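Local coordinates for protein putative peptidyl-prolyl cis-trans isomerase Cbf2 (Campylobacter jejuni, PDB 3RFW) that probably catalyses the cis-trans isomerisation of peptidyl-proline bonds in proteins and is a SurA-like chaperone, at residues N79-Q82 with E83-N87; V219-G222 with I223-L227. All coordinates share one frame; numbering follows the deposited sequence.

Contact 1 of 2, residues N79-Q82 with E83-N87; sequences NVYQ and EKILN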
# COMPACT_ATOMS: atom_id res chain seq x y z
N ASN A 79 13.40 -4.83 25.37
CA ASN A 79 13.94 -4.27 24.15
C ASN A 79 15.37 -3.80 24.34
O ASN A 79 16.21 -3.98 23.47
CB ASN A 79 13.08 -3.11 23.70
CG ASN A 79 13.46 -2.60 22.34
OD1 ASN A 79 14.22 -1.64 22.22
ND2 ASN A 79 13.01 -3.29 21.29
N VAL A 80 15.66 -3.19 25.48
CA VAL A 80 17.03 -2.79 25.79
C VAL A 80 17.93 -4.05 25.87
O VAL A 80 19.01 -4.05 25.34
CB VAL A 80 17.10 -2.00 27.13
CG1 VAL A 80 18.56 -1.75 27.52
CG2 VAL A 80 16.27 -0.63 27.02
N TYR A 81 17.44 -5.11 26.48
CA TYR A 81 18.15 -6.39 26.53
C TYR A 81 18.49 -6.90 25.12
O TYR A 81 19.62 -7.24 24.86
CB TYR A 81 17.30 -7.42 27.27
CG TYR A 81 17.99 -8.74 27.59
CD1 TYR A 81 17.80 -9.87 26.79
CD2 TYR A 81 18.79 -8.86 28.73
CE1 TYR A 81 18.42 -11.09 27.12
CE2 TYR A 81 19.40 -10.07 29.05
CZ TYR A 81 19.18 -11.19 28.27
OH TYR A 81 19.80 -12.37 28.61
N GLN A 82 17.52 -6.90 24.20
CA GLN A 82 17.73 -7.47 22.88
C GLN A 82 18.56 -6.54 22.03
O GLN A 82 19.39 -7.00 21.20
CB GLN A 82 16.40 -7.81 22.22
CG GLN A 82 15.54 -8.69 23.11
CD GLN A 82 14.15 -8.86 22.59
OE1 GLN A 82 13.61 -7.95 21.97
NE2 GLN A 82 13.56 -10.04 22.80
N GLU A 83 18.48 -5.25 22.34
CA GLU A 83 19.37 -4.26 21.75
C GLU A 83 20.84 -4.37 22.14
O GLU A 83 21.71 -4.21 21.29
CB GLU A 83 18.86 -2.84 22.03
CG GLU A 83 17.90 -2.31 20.99
CD GLU A 83 18.55 -1.24 20.10
OE1 GLU A 83 18.79 -1.53 18.89
OE2 GLU A 83 18.84 -0.12 20.62
N LYS A 84 21.16 -4.64 23.41
CA LYS A 84 22.53 -4.97 23.76
C LYS A 84 23.03 -6.21 22.98
O LYS A 84 24.16 -6.24 22.50
CB LYS A 84 22.72 -5.18 25.26
CG LYS A 84 22.20 -4.05 26.14
CD LYS A 84 23.03 -2.81 25.97
CE LYS A 84 22.83 -1.90 27.17
NZ LYS A 84 23.75 -0.74 27.10
N ILE A 85 22.18 -7.22 22.82
CA ILE A 85 22.53 -8.37 22.00
C ILE A 85 22.75 -8.00 20.53
O ILE A 85 23.78 -8.30 19.96
CB ILE A 85 21.51 -9.49 22.14
CG1 ILE A 85 21.55 -10.00 23.58
CG2 ILE A 85 21.80 -10.62 21.15
CD1 ILE A 85 20.44 -10.97 23.92
N LEU A 86 21.82 -7.25 19.95
CA LEU A 86 22.00 -6.76 18.58
C LEU A 86 23.34 -6.03 18.38
O LEU A 86 23.99 -6.18 17.33
CB LEU A 86 20.84 -5.88 18.12
CG LEU A 86 20.87 -5.44 16.66
CD1 LEU A 86 20.84 -6.66 15.68
CD2 LEU A 86 19.72 -4.47 16.38
N ASN A 87 23.81 -5.33 19.40
CA ASN A 87 25.06 -4.58 19.27
C ASN A 87 26.33 -5.44 19.28
O ASN A 87 27.42 -4.94 19.00
CB ASN A 87 25.18 -3.50 20.36
CG ASN A 87 24.24 -2.33 20.14
OD1 ASN A 87 23.83 -1.66 21.10
ND2 ASN A 87 23.86 -2.10 18.89

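Contact 2 of 2, residues V219-G222 with I223-L227; sequences VKQG and IENGL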
# COMPACT_ATOMS: atom_id res chain seq x y z
N VAL A 219 24.93 -6.20 -4.64
CA VAL A 219 24.11 -6.95 -3.70
C VAL A 219 24.75 -7.08 -2.30
O VAL A 219 24.18 -7.73 -1.43
CB VAL A 219 23.81 -8.36 -4.25
CG1 VAL A 219 23.11 -9.16 -3.22
CG2 VAL A 219 22.93 -8.28 -5.48
N LYS A 220 25.94 -6.54 -2.11
CA LYS A 220 26.72 -6.89 -0.91
C LYS A 220 26.10 -6.39 0.39
O LYS A 220 26.13 -7.09 1.40
CB LYS A 220 28.20 -6.49 -1.01
CG LYS A 220 28.44 -5.01 -0.96
CD LYS A 220 29.90 -4.65 -1.25
CE LYS A 220 29.96 -3.37 -2.10
NZ LYS A 220 30.88 -2.32 -1.54
N GLN A 221 25.49 -5.20 0.35
CA GLN A 221 24.84 -4.64 1.54
C GLN A 221 23.64 -5.47 1.92
O GLN A 221 23.51 -5.88 3.07
CB GLN A 221 24.45 -3.18 1.34
CG GLN A 221 25.46 -2.17 1.89
CD GLN A 221 25.80 -2.36 3.35
OE1 GLN A 221 24.96 -2.74 4.18
NE2 GLN A 221 27.05 -2.07 3.70
N GLY A 222 22.80 -5.78 0.94
CA GLY A 222 21.70 -6.70 1.11
C GLY A 222 22.10 -8.05 1.71
O GLY A 222 21.37 -8.60 2.53
N ILE A 223 23.24 -8.59 1.28
CA ILE A 223 23.70 -9.90 1.75
C ILE A 223 24.06 -9.74 3.23
O ILE A 223 23.68 -10.56 4.05
CB ILE A 223 25.01 -10.36 1.03
CG1 ILE A 223 24.81 -10.57 -0.48
CG2 ILE A 223 25.56 -11.64 1.67
CD1 ILE A 223 23.61 -11.42 -0.82
N GLU A 224 24.79 -8.67 3.53
CA GLU A 224 25.21 -8.37 4.87
C GLU A 224 24.04 -8.19 5.84
O GLU A 224 24.02 -8.82 6.91
CB GLU A 224 26.12 -7.16 4.91
CG GLU A 224 26.95 -7.14 6.16
CD GLU A 224 27.74 -5.88 6.34
OE1 GLU A 224 28.02 -5.19 5.33
OE2 GLU A 224 28.14 -5.60 7.49
N ASN A 225 23.05 -7.39 5.44
CA ASN A 225 21.85 -7.17 6.23
C ASN A 225 21.18 -8.48 6.56
O ASN A 225 20.85 -8.73 7.71
CB ASN A 225 20.85 -6.29 5.47
CG ASN A 225 21.33 -4.88 5.32
OD1 ASN A 225 22.29 -4.47 5.98
ND2 ASN A 225 20.67 -4.12 4.44
N GLY A 226 21.05 -9.34 5.55
CA GLY A 226 20.41 -10.65 5.71
C GLY A 226 21.22 -11.61 6.57
O GLY A 226 20.65 -12.38 7.34
N LEU A 227 22.54 -11.61 6.41
CA LEU A 227 23.38 -12.40 7.33
C LEU A 227 23.34 -11.87 8.77
O LEU A 227 23.40 -12.65 9.70
CB LEU A 227 24.83 -12.49 6.84
CG LEU A 227 25.11 -13.21 5.52
CD1 LEU A 227 26.58 -13.00 5.13
CD2 LEU A 227 24.75 -14.68 5.60
O HOH W 1 28.48 -5.48 2.75

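Contact 1 of 2, residues N79-Q82 with E83-N87
Tyr81 and Ile85, one helical turn apart, make the apolar side-chain contact of this segment pair. The end methyl of Ile85 reaches back to the ring, with Ile85 CD1 3.8 Å from Tyr81 CE1. It meets the ring obliquely. CG1 of Ile85 lies beside its own backbone N (chi1 -65°), which sends the long branch back toward the preceding turn. On the way Ile85 CG1 comes within 3.6 Å of Tyr81 O.

The backbone bonds are those of a regular alpha-helix, each i to i+4. Glu83 N bonds to Asn79 O at 2.8 Å, and Lys84 N to Val80 O at 2.9 Å. Leu86 N bonds to Gln82 O at 2.7 Å. The bond from Ile85 N to Tyr81 O is longer, 3.3 Å, but still fairly straight.

One polar pair, Asn79 and Glu83, runs side by side. The two side chains point the same way, their amide and carboxylate planes 21° apart. They touch through Asn79 OD1 and Glu83 CG, at 3.9 Å. Lys84 CG lies beside its backbone N (chi1 -52°) and passes 3.3 Å from Val80 O. Lys84 NZ forms a salt bridge with Asp62 of the second subunit, while Tyr81 OH is hydrogen-bonded to Asp53 of that subunit.

The segments lie in the C-terminal part of helix 63-86. One side of this part packs on helix 216-246, where Gln82 touches Ile236, Ile85 touches Val235 and Leu86 touches Phe232. Val80 packs on Tyr65 and Tyr81 on Ile50, both of the second subunit. This turn therefore joins a helix pair within the chain to the dimer interface.

Contact 2 of 2, residues V219-G222 with I223-L227
Val219 meets Ile223 one turn on through its CG1 methyl. Val219 CG1 lies 3.3 Å from Ile223 CD1, tighter than usual for two carbons. This methyl is anti to the Val219 backbone N (chi1 174°), on the side of the carbonyl, which points it at the next turn. Ile223 N bonds to Val219 O at 3.0 Å.

Lys220 takes part through its carbonyl. Lys220 O accepts Glu224 N at 3.0 Å. A water also donates to Lys220 O, weakly, and to Glu224 OE1 at 2.6 Å. The water thus ties the carboxylate to the backbone one turn earlier. Glu224 reaches it with a chain extended beyond CG.

Gln221 bends at its second torsion (chi2 -55°), bringing its amide alongside Glu224. Gln221 NE2 stays 3.7 Å from Glu224 OE1, and the two flat groups are turned 42° apart. The amide crosses that of Asn225 at an angle. Gln221 O accepts Asn225 N in a short, nearly straight bond of 2.8 Å.

Gly222 contributes backbone alone. Gly222 O accepts Gly226 N at 3.1 Å. The helix is kinked here, where the N atoms of Gln221 and Gly222 have no bond to the turn before.

Both segments lie near the start of helix 216-246. Val219 and Ile223 both touch Tyr107, and Val219 also meets Ile214. Ile223 is buried and packs on Val96 and Phe99 of helix 93-103, and Glu224 also touches Val96. Gln221, Gly222 and Asn225 lie on the exposed surface of the helix.

In the fold
Contacts 1 and 2 lie on different helices and do not touch. Their centres are about 21 Å apart and their nearest atoms about 8 Å. Helix 216-246 relates them: contact 2 lies near its start, and residues farther along it, from Phe232 to Lys239, pack against contact 1. The chain between them includes the four-stranded antiparallel sheet of strands 108-120, 164-168, 188-196 and 199-213. Helices 63-86 and 216-246 pack together although far apart in sequence. Their surroundings differ. Contact 1 also meets the second subunit, whereas contact 2 touches no other protein chain of the assembly and packs on helix 93-103.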